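PDB 5XPC: DNAation factor-related protein 4 from Drosophila melanogaster, which probably acts as an apoptotic DNA endonuclease that fragments chromosomal DNA, the piece described here being its CIDE domain, which forms higher-order assemblies. Local coordinates for residues I25-S29 / L30-I34; S58-E61 / Y62-S65. One frame throughout, in Å; residues are numbered along the deposited sequence.

Overall arrangement
Contact 1 (25-29 with 30-34) and contact 2 (58-61 with 62-65) come in series along the chain, their centres about 11 Å apart, and both illustrate how a side chain caps the first turn of a helix. Contact 1 turns strand 22-27, an outer strand of the mixed sheet, into helix 30-40; contact 2 opens the short helix 60-65. The two touch directly: polar groups of helix 60-65 meet the turn and first residue of the longer helix, and L63 packs on L30 and L33. This joins both helix starts within one ubiquitin-like CIDE domain. They also carry complementary surfaces, each contact meeting the other's counterpart on a neighbouring subunit, consistent with head-to-tail assembly.

Contact 1: I25-S29 / L30-I34; sequences IGANS and LEMLI
Strand 25-27 and helix 30-34 run nearly antiparallel, their N-to-C directions 153° apart and their axes 7.8 Å apart at closest approach, with only N28 and S29 to make the turn. Across it A27 lies nearest to L33, CA to CA 5.3 Å. S29 is the N-cap: its OG accepts from M32 N at 2.9 Å, a nearly straight bond of 165°, while its carbonyl O takes L33 N in the first backbone bond of the helix. With chi1 at 75°, OG is held between the backbone N and the carbonyl carbon, turned to the M32 amide. M32 reaches back over the turn on a chain that stays extended until chi3 bends it. Its CG lies against A27 CB, and SD accepts a weak bond from N28 N at 3.7 Å. Beyond the sulfur, CE sits 3.3 Å from N28 OD1, the two side chains crossing at about a right angle. L33 CD1 touches I25 CG2 at 3.6 Å and L33 CB meets A27 CB, the leucine also packing on Y12 and V14. An N-capped helix folded back on the hairpin strand before it is characteristic of the ubiquitin-like beta-grasp fold, to which CIDE-N domains belong.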
# COMPACT_ATOMS: atom_id res chain seq x y z
N ILE B 25 -18.88 18.10 -7.33
CA ILE B 25 -18.64 18.55 -8.69
C ILE B 25 -18.41 17.34 -9.58
O ILE B 25 -17.59 16.48 -9.26
CB ILE B 25 -17.42 19.49 -8.77
CG1 ILE B 25 -17.65 20.75 -7.93
CG2 ILE B 25 -17.10 19.83 -10.22
CD1 ILE B 25 -16.41 21.66 -7.88
N GLY B 26 -19.10 17.31 -10.73
CA GLY B 26 -18.84 16.28 -11.73
C GLY B 26 -17.83 16.76 -12.76
O GLY B 26 -17.91 17.89 -13.24
N ALA B 27 -16.86 15.90 -13.07
CA ALA B 27 -15.86 16.26 -14.06
C ALA B 27 -15.31 15.01 -14.73
O ALA B 27 -15.28 13.92 -14.14
CB ALA B 27 -14.71 17.08 -13.44
N ASN B 28 -14.84 15.19 -15.96
CA ASN B 28 -14.23 14.11 -16.73
C ASN B 28 -12.74 14.35 -16.97
O ASN B 28 -12.13 13.60 -17.74
CB ASN B 28 -14.97 13.90 -18.05
CG ASN B 28 -14.91 15.11 -18.97
OD1 ASN B 28 -14.19 16.08 -18.70
ND2 ASN B 28 -15.64 15.06 -20.07
N SER B 29 -12.16 15.37 -16.36
CA SER B 29 -10.73 15.65 -16.49
C SER B 29 -10.31 16.55 -15.34
O SER B 29 -11.14 17.24 -14.74
CB SER B 29 -10.40 16.31 -17.83
OG SER B 29 -10.79 17.68 -17.83
N LEU B 30 -9.01 16.53 -15.05
CA LEU B 30 -8.48 17.46 -14.06
C LEU B 30 -8.67 18.90 -14.50
O LEU B 30 -9.03 19.77 -13.68
CB LEU B 30 -7.00 17.16 -13.81
CG LEU B 30 -6.26 18.08 -12.84
CD1 LEU B 30 -6.92 18.05 -11.47
CD2 LEU B 30 -4.78 17.66 -12.75
N GLU B 31 -8.45 19.18 -15.79
CA GLU B 31 -8.68 20.53 -16.31
C GLU B 31 -10.10 21.00 -16.02
O GLU B 31 -10.31 22.13 -15.55
CB GLU B 31 -8.40 20.55 -17.82
CG GLU B 31 -8.79 21.85 -18.49
CD GLU B 31 -8.41 21.88 -19.96
OE1 GLU B 31 -8.27 20.79 -20.57
OE2 GLU B 31 -8.24 22.99 -20.50
N MET B 32 -11.09 20.15 -16.30
CA MET B 32 -12.48 20.51 -16.03
C MET B 32 -12.74 20.67 -14.53
O MET B 32 -13.45 21.60 -14.12
CB MET B 32 -13.42 19.45 -16.61
CG MET B 32 -14.89 19.69 -16.24
SD MET B 32 -16.07 18.50 -16.92
CE MET B 32 -15.93 18.83 -18.68
N LEU B 33 -12.18 19.78 -13.71
CA LEU B 33 -12.46 19.86 -12.27
C LEU B 33 -11.90 21.15 -11.69
O LEU B 33 -12.55 21.80 -10.87
CB LEU B 33 -11.87 18.66 -11.54
CG LEU B 33 -12.15 18.57 -10.03
CD1 LEU B 33 -13.65 18.77 -9.73
CD2 LEU B 33 -11.68 17.22 -9.48
N ILE B 34 -10.70 21.54 -12.12
CA ILE B 34 -10.11 22.78 -11.64
C ILE B 34 -10.91 23.99 -12.11
O ILE B 34 -11.13 24.94 -11.36
CB ILE B 34 -8.63 22.87 -12.07
CG1 ILE B 34 -7.81 21.84 -11.29
CG2 ILE B 34 -8.09 24.29 -11.87
CD1 ILE B 34 -6.35 21.86 -11.60

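Contact 2: S58-E61 / Y62-S65; sequences SDDE and YLKS
Chi1 of D59, at 56°, sets its carboxylate between its own backbone N and carbonyl carbon, from where OD1 reaches forward to Y62 N at 2.8 Å. The amide meets this oxygen nearly along its C-O axis, making D59 the N-cap, and D59 O accepts from L63 N at 3.2 Å. D60 instead has CG anti to the backbone N (chi1 -169°), which brings its carboxylate across the end of the extended K64 chain. There OD2 takes K64 NZ on its syn lone pair in a short salt bridge of 2.6 Å. The ammonium also gives a bond to N28 O, and D60 OD1 accepts from L30 N. A methionine in place of K64 would probably leave D60 OD2 and N28 O without their shared donor and weaken the tie between helix 60-65 and the turn leading into helix 30-40. One turn on, S65 OG donates to Y62 O at 2.7 Å, a carbonyl that S65 N also uses. In a neighbouring subunit, G26 N bonds to D59 OD1, K36 pairs with D59 OD2 and Q69 bonds to Y62 OH. This is an aspartate-capped helix of the CIDE domain, its N-cap turned to the next subunit and its i to i+4 salt bridge inward.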
# COMPACT_ATOMS: atom_id res chain seq x y z
N SER B 58 -1.16 16.04 -9.41
CA SER B 58 -0.26 16.67 -10.37
C SER B 58 -0.70 16.50 -11.83
O SER B 58 -0.28 17.29 -12.67
CB SER B 58 1.17 16.14 -10.21
OG SER B 58 1.29 14.82 -10.71
N ASP B 59 -1.53 15.50 -12.15
CA ASP B 59 -1.90 15.30 -13.55
C ASP B 59 -3.21 14.54 -13.62
O ASP B 59 -3.70 14.01 -12.62
CB ASP B 59 -0.78 14.59 -14.36
CG ASP B 59 -0.34 13.23 -13.77
OD1 ASP B 59 -1.14 12.54 -13.11
OD2 ASP B 59 0.83 12.83 -14.02
N ASP B 60 -3.80 14.53 -14.82
CA ASP B 60 -5.09 13.89 -15.02
C ASP B 60 -5.03 12.40 -14.68
O ASP B 60 -6.00 11.84 -14.15
CB ASP B 60 -5.53 14.08 -16.47
CG ASP B 60 -6.97 13.67 -16.70
OD1 ASP B 60 -7.85 14.15 -15.95
OD2 ASP B 60 -7.22 12.85 -17.61
N GLU B 61 -3.90 11.76 -14.98
CA GLU B 61 -3.78 10.33 -14.72
C GLU B 61 -3.89 10.03 -13.23
O GLU B 61 -4.54 9.06 -12.83
CB GLU B 61 -2.46 9.80 -15.29
CG GLU B 61 -2.37 9.85 -16.81
CD GLU B 61 -2.13 11.27 -17.34
OE1 GLU B 61 -1.57 12.11 -16.60
OE2 GLU B 61 -2.50 11.54 -18.50
N TYR B 62 -3.28 10.88 -12.39
CA TYR B 62 -3.43 10.70 -10.95
C TYR B 62 -4.88 10.90 -10.53
O TYR B 62 -5.41 10.10 -9.75
CB TYR B 62 -2.52 11.66 -10.17
CG TYR B 62 -2.57 11.32 -8.70
CD1 TYR B 62 -1.98 10.16 -8.21
CD2 TYR B 62 -3.28 12.11 -7.80
CE1 TYR B 62 -2.05 9.81 -6.87
CE2 TYR B 62 -3.36 11.78 -6.46
CZ TYR B 62 -2.75 10.62 -6.00
OH TYR B 62 -2.82 10.28 -4.67
N LEU B 63 -5.53 11.97 -11.00
CA LEU B 63 -6.93 12.20 -10.65
C LEU B 63 -7.78 10.98 -10.94
O LEU B 63 -8.59 10.54 -10.11
CB LEU B 63 -7.48 13.41 -11.41
CG LEU B 63 -9.00 13.59 -11.23
CD1 LEU B 63 -9.30 13.98 -9.80
CD2 LEU B 63 -9.58 14.66 -12.16
N LYS B 64 -7.61 10.40 -12.12
CA LYS B 64 -8.47 9.28 -12.49
C LYS B 64 -8.09 7.99 -11.80
O LYS B 64 -8.86 7.02 -11.84
CB LYS B 64 -8.46 9.14 -14.02
CG LYS B 64 -9.31 10.26 -14.62
CD LYS B 64 -9.11 10.48 -16.10
CE LYS B 64 -10.08 11.56 -16.58
NZ LYS B 64 -9.68 12.15 -17.89
N SER B 65 -6.93 7.95 -11.14
CA SER B 65 -6.58 6.80 -10.30
C SER B 65 -7.30 6.83 -8.96
O SER B 65 -7.33 5.80 -8.27
CB SER B 65 -5.07 6.76 -10.07
OG SER B 65 -4.69 7.65 -9.02